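Local coordinates for heme utilization cystosolic carrier protein HutX (Pectobacterium carotovorum, PDB 2PH0) that belongs to the ChuX/HutX heme-utilization family and probably binds and carries heme in the bacterial cytosol, at residues D19-Y24 and F29-A34; D119-V124 and R144-A149. All coordinates share one frame; numbering follows the deposited sequence.

Contact 1 of 2, residues D19-Y24 and F29-A34; sequences DIAGKY and FAVVEA
The carbonyl oxygens of Ile20 and Ala21, the two residues of helix 17-23 that meet Val31, share one donor: Tyr24 N bonds Ile20 O at 3.1 Å and Ala21 O weakly at 3.2 Å. This bifurcated hydrogen bond closes helix 17-23, and Tyr24 is the first residue to leave helical backbone angles. In the other segment Ala34 N bonds Val31 O at 3.1 Å and, weakly, Ala30 O. These backbone bonds stay within each segment, and no hydrogen bond links the two; the side chains of Asp19 and Tyr24 find their polar partners elsewhere, in Thr16 OG1 and Met3 O.

What joins the segments is one valine. The two methyls of Val31 part toward neighbouring residues: CG1, anti to the backbone N (chi1 179°), goes to Ile20, while CG2, beside that N, goes to Ala21. Val31 CG2 rests on the helix backbone itself, 3.4 Å from Ala21 CA and 3.6 Å from Ala21 CB, a tight fit. Val31 CG1 lies 3.9 Å from Ile20 CG2, and the two branched side chains meet at about a right angle.

Ile20 also touches Leu5 of helix 5-10 and Pro13, which places this seam in an N-terminal helical cluster. Val32, next to Val31, lies against strands 40-44 and 107-115.

With Ala21 offering just a methyl, Val31 can sit with its CA 5.9 Å from Ala21 CA; all three touching residues are buried, so the helices are held here by apolar contact without directional bonds.

Contact 2 of 2, residues D119-V124 and R144-A149; sequences DTASVV and RQLLSA
Leu146 rests its branched end on Asp119-Ala121, joining the antiparallel sheet of this ChuX/HutX-family protein to the connection that leads into its C-terminal helix. The strand residues belong to strand 118-126; Leu146 comes one residue before Leu147, the N-cap of helix 148-160. The nearest backbone approach, Thr120 CA to Leu146 CA at 7.2 Å, is too wide for main-chain pairing, and no hydrogen bond crosses, so the leucine side chain spans the interval.

The tight part is gathered round the two methyls, which meet Ala121 CB and the carbonyl of Asp119. With CG beside the backbone N (chi1 -69°) and the chain then extended (chi2 175°), Leu146 CD1 reaches forward to Ala121 CB at 3.8 Å and lies 3.9 Å from Thr120 C. Ala121 is buried and also touches Phe154 of helix 148-160, while Leu146 touches Val151 of that helix and Arg140. The leucine therefore extends the apolar layer between sheet and helix toward the helix start.

The loose side is made by the Asp119 side chain and Gln145, both residues being exposed. Asp119 CB comes no closer to Leu146 CD1 than 4.3 Å, and its carboxylate is engaged elsewhere, OD1 forming a salt bridge with Lys114 NZ. Gln145 OE1 stays 4.7 Å from Asp119 OD2, which is no bond, and Gln145 N is bonded to Asp141 OD1. Thr120 directs its CB away from the leucine, and its OG1 is hydrogen-bonded to Arg113 O.

The tightest approach across the two segments is to a main-chain oxygen: Leu146 CD2 lies 3.6 Å from Asp119 O, which also accepts a hydrogen bond from Arg140 NH2.

In the fold
Contact 1 closes before contact 2 opens along the chain. Their centres lie 21 Å apart and their nearest atoms about 6 Å, without touching. The six-stranded antiparallel sheet relates them: helix 28-33 of contact 1 packs on strands 40-44 and 107-115, and the latter pairs with strand 118-126 of contact 2. Within that strand Ala121 and Val123 meet Phe154 of helix 148-160, whereas Phe126, of the other parity, meets Phe29, which is consistent with the two contacts lying on opposite faces of the sheet. One sheet would then serve as a common platform: helix 28-33 packs on one face and carries helix 17-23, while helix 148-160 lies against the other.

Contact 1 of 2, residues D19-Y24 and F29-A34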
# COMPACT_ATOMS: atom_id res chain seq x y z
N ASP B 19 12.64 8.90 -7.99
CA ASP B 19 12.95 9.56 -9.25
C ASP B 19 14.42 9.37 -9.62
O ASP B 19 14.77 9.32 -10.80
CB ASP B 19 12.61 11.05 -9.17
CG ASP B 19 11.12 11.31 -9.05
OD1 ASP B 19 10.34 10.56 -9.69
OD2 ASP B 19 10.73 12.25 -8.34
N ILE B 20 15.28 9.27 -8.62
CA ILE B 20 16.69 9.07 -8.88
C ILE B 20 16.90 7.66 -9.42
O ILE B 20 17.72 7.44 -10.30
CB ILE B 20 17.52 9.27 -7.59
CG1 ILE B 20 17.40 10.73 -7.14
CG2 ILE B 20 18.98 8.90 -7.85
CD1 ILE B 20 18.00 11.02 -5.77
N ALA B 21 16.13 6.71 -8.89
CA ALA B 21 16.23 5.33 -9.35
C ALA B 21 15.84 5.28 -10.82
O ALA B 21 16.47 4.59 -11.62
CB ALA B 21 15.30 4.44 -8.53
N GLY B 22 14.80 6.03 -11.16
CA GLY B 22 14.33 6.04 -12.53
C GLY B 22 15.33 6.70 -13.45
O GLY B 22 15.57 6.22 -14.56
N LYS B 23 15.92 7.79 -12.98
CA LYS B 23 16.91 8.53 -13.76
C LYS B 23 18.10 7.65 -14.09
O LYS B 23 18.76 7.84 -15.11
CB LYS B 23 17.38 9.76 -12.97
CG LYS B 23 18.33 10.67 -13.74
CD LYS B 23 18.70 11.91 -12.95
CE LYS B 23 19.58 12.85 -13.78
NZ LYS B 23 19.92 14.11 -13.06
N TYR B 24 18.37 6.67 -13.23
CA TYR B 24 19.49 5.77 -13.44
C TYR B 24 19.04 4.37 -13.88
O TYR B 24 19.84 3.43 -13.89
CB TYR B 24 20.34 5.69 -12.18
CG TYR B 24 21.26 6.88 -12.03
CD1 TYR B 24 22.50 6.89 -12.66
CD2 TYR B 24 20.85 8.02 -11.34
CE1 TYR B 24 23.32 8.02 -12.61
CE2 TYR B 24 21.66 9.15 -11.29
CZ TYR B 24 22.89 9.15 -11.93
OH TYR B 24 23.67 10.28 -11.90
N PHE B 29 16.41 0.11 -4.20
CA PHE B 29 17.45 -0.38 -3.29
C PHE B 29 18.84 -0.01 -3.78
O PHE B 29 19.73 0.29 -2.98
CB PHE B 29 17.39 -1.90 -3.12
CG PHE B 29 18.43 -2.42 -2.15
CD1 PHE B 29 18.36 -2.08 -0.80
CD2 PHE B 29 19.48 -3.21 -2.59
CE1 PHE B 29 19.34 -2.51 0.10
CE2 PHE B 29 20.47 -3.65 -1.70
CZ PHE B 29 20.39 -3.30 -0.36
N ALA B 30 19.02 -0.04 -5.10
CA ALA B 30 20.32 0.31 -5.68
C ALA B 30 20.69 1.73 -5.28
O ALA B 30 21.83 2.01 -4.90
CB ALA B 30 20.26 0.18 -7.21
N VAL B 31 19.72 2.64 -5.35
CA VAL B 31 19.94 4.02 -4.97
C VAL B 31 20.25 4.14 -3.48
O VAL B 31 21.20 4.82 -3.09
CB VAL B 31 18.70 4.89 -5.29
CG1 VAL B 31 18.94 6.32 -4.87
CG2 VAL B 31 18.41 4.83 -6.78
N VAL B 32 19.46 3.47 -2.64
CA VAL B 32 19.66 3.52 -1.20
C VAL B 32 21.01 2.96 -0.77
O VAL B 32 21.67 3.51 0.13
CB VAL B 32 18.52 2.78 -0.47
CG1 VAL B 32 18.81 2.66 1.02
CG2 VAL B 32 17.22 3.55 -0.70
N GLU B 33 21.42 1.88 -1.42
CA GLU B 33 22.68 1.20 -1.16
C GLU B 33 23.86 2.12 -1.49
O GLU B 33 24.97 1.94 -0.97
CB GLU B 33 22.73 -0.06 -2.03
CG GLU B 33 23.97 -0.90 -1.93
CD GLU B 33 23.81 -2.20 -2.69
OE1 GLU B 33 23.59 -2.16 -3.93
OE2 GLU B 33 23.91 -3.28 -2.06
N ALA B 34 23.61 3.10 -2.35
CA ALA B 34 24.64 4.05 -2.77
C ALA B 34 24.67 5.33 -1.95
O ALA B 34 25.53 6.18 -2.16
CB ALA B 34 24.45 4.38 -4.23

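Contact 2 of 2, residues D119-V124 and R144-A149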
# COMPACT_ATOMS: atom_id res chain seq x y z
N ASP B 119 14.31 17.83 7.47
CA ASP B 119 14.93 16.59 7.92
C ASP B 119 13.88 15.49 8.01
O ASP B 119 12.81 15.70 8.58
CB ASP B 119 15.59 16.77 9.29
CG ASP B 119 16.79 17.68 9.24
OD1 ASP B 119 17.58 17.58 8.28
OD2 ASP B 119 16.95 18.50 10.17
N THR B 120 14.20 14.33 7.45
CA THR B 120 13.28 13.20 7.49
C THR B 120 14.04 11.96 7.92
O THR B 120 15.25 11.85 7.73
CB THR B 120 12.61 12.95 6.11
OG1 THR B 120 13.55 12.37 5.20
CG2 THR B 120 12.11 14.27 5.53
N ALA B 121 13.32 11.03 8.54
CA ALA B 121 13.91 9.78 9.00
C ALA B 121 12.92 8.68 8.65
O ALA B 121 11.76 8.72 9.08
CB ALA B 121 14.13 9.82 10.50
N SER B 122 13.38 7.70 7.89
CA SER B 122 12.51 6.61 7.49
C SER B 122 13.16 5.23 7.55
O SER B 122 14.38 5.09 7.52
CB SER B 122 11.99 6.85 6.07
OG SER B 122 13.06 7.02 5.14
N VAL B 123 12.31 4.22 7.68
CA VAL B 123 12.78 2.84 7.69
C VAL B 123 12.11 2.26 6.46
O VAL B 123 10.88 2.22 6.37
CB VAL B 123 12.31 2.06 8.92
CG1 VAL B 123 12.85 0.64 8.84
CG2 VAL B 123 12.79 2.75 10.19
N VAL B 124 12.92 1.82 5.50
CA VAL B 124 12.39 1.27 4.25
C VAL B 124 12.61 -0.23 4.15
O VAL B 124 13.71 -0.72 4.39
CB VAL B 124 13.05 1.97 3.05
CG1 VAL B 124 12.38 1.51 1.76
CG2 VAL B 124 12.92 3.50 3.20
N ARG B 144 8.31 21.66 14.50
CA ARG B 144 8.42 21.13 13.14
C ARG B 144 9.70 20.29 12.98
O ARG B 144 10.14 20.00 11.87
CB ARG B 144 8.40 22.26 12.09
CG ARG B 144 7.05 22.93 11.93
CD ARG B 144 6.95 23.61 10.56
NE ARG B 144 8.07 24.53 10.34
CZ ARG B 144 8.08 25.80 10.73
NH1 ARG B 144 7.03 26.32 11.36
NH2 ARG B 144 9.15 26.55 10.51
N GLN B 145 10.28 19.91 14.12
CA GLN B 145 11.48 19.08 14.14
C GLN B 145 11.04 17.64 14.33
O GLN B 145 9.94 17.38 14.82
CB GLN B 145 12.37 19.48 15.32
CG GLN B 145 12.79 20.93 15.33
CD GLN B 145 13.94 21.21 14.39
OE1 GLN B 145 14.36 20.34 13.62
NE2 GLN B 145 14.46 22.43 14.43
N LEU B 146 11.89 16.68 13.94
CA LEU B 146 11.54 15.27 14.13
C LEU B 146 11.44 14.98 15.62
O LEU B 146 12.24 15.49 16.42
CB LEU B 146 12.62 14.37 13.51
CG LEU B 146 12.74 14.36 11.98
CD1 LEU B 146 13.94 13.51 11.54
CD2 LEU B 146 11.45 13.81 11.38
N LEU B 147 10.46 14.18 16.02
CA LEU B 147 10.29 13.83 17.43
C LEU B 147 11.60 13.29 18.01
O LEU B 147 12.07 12.23 17.61
CB LEU B 147 9.18 12.78 17.55
CG LEU B 147 7.77 13.32 17.31
CD1 LEU B 147 6.78 12.19 17.04
CD2 LEU B 147 7.35 14.14 18.53
N SER B 148 12.19 14.02 18.96
CA SER B 148 13.46 13.59 19.53
C SER B 148 13.47 12.18 20.12
O SER B 148 14.44 11.45 19.96
CB SER B 148 13.94 14.58 20.59
OG SER B 148 14.25 15.83 19.99
N ALA B 149 12.39 11.79 20.79
CA ALA B 149 12.31 10.45 21.37
C ALA B 149 12.34 9.38 20.27
O ALA B 149 12.92 8.30 20.45
CB ALA B 149 11.04 10.30 22.21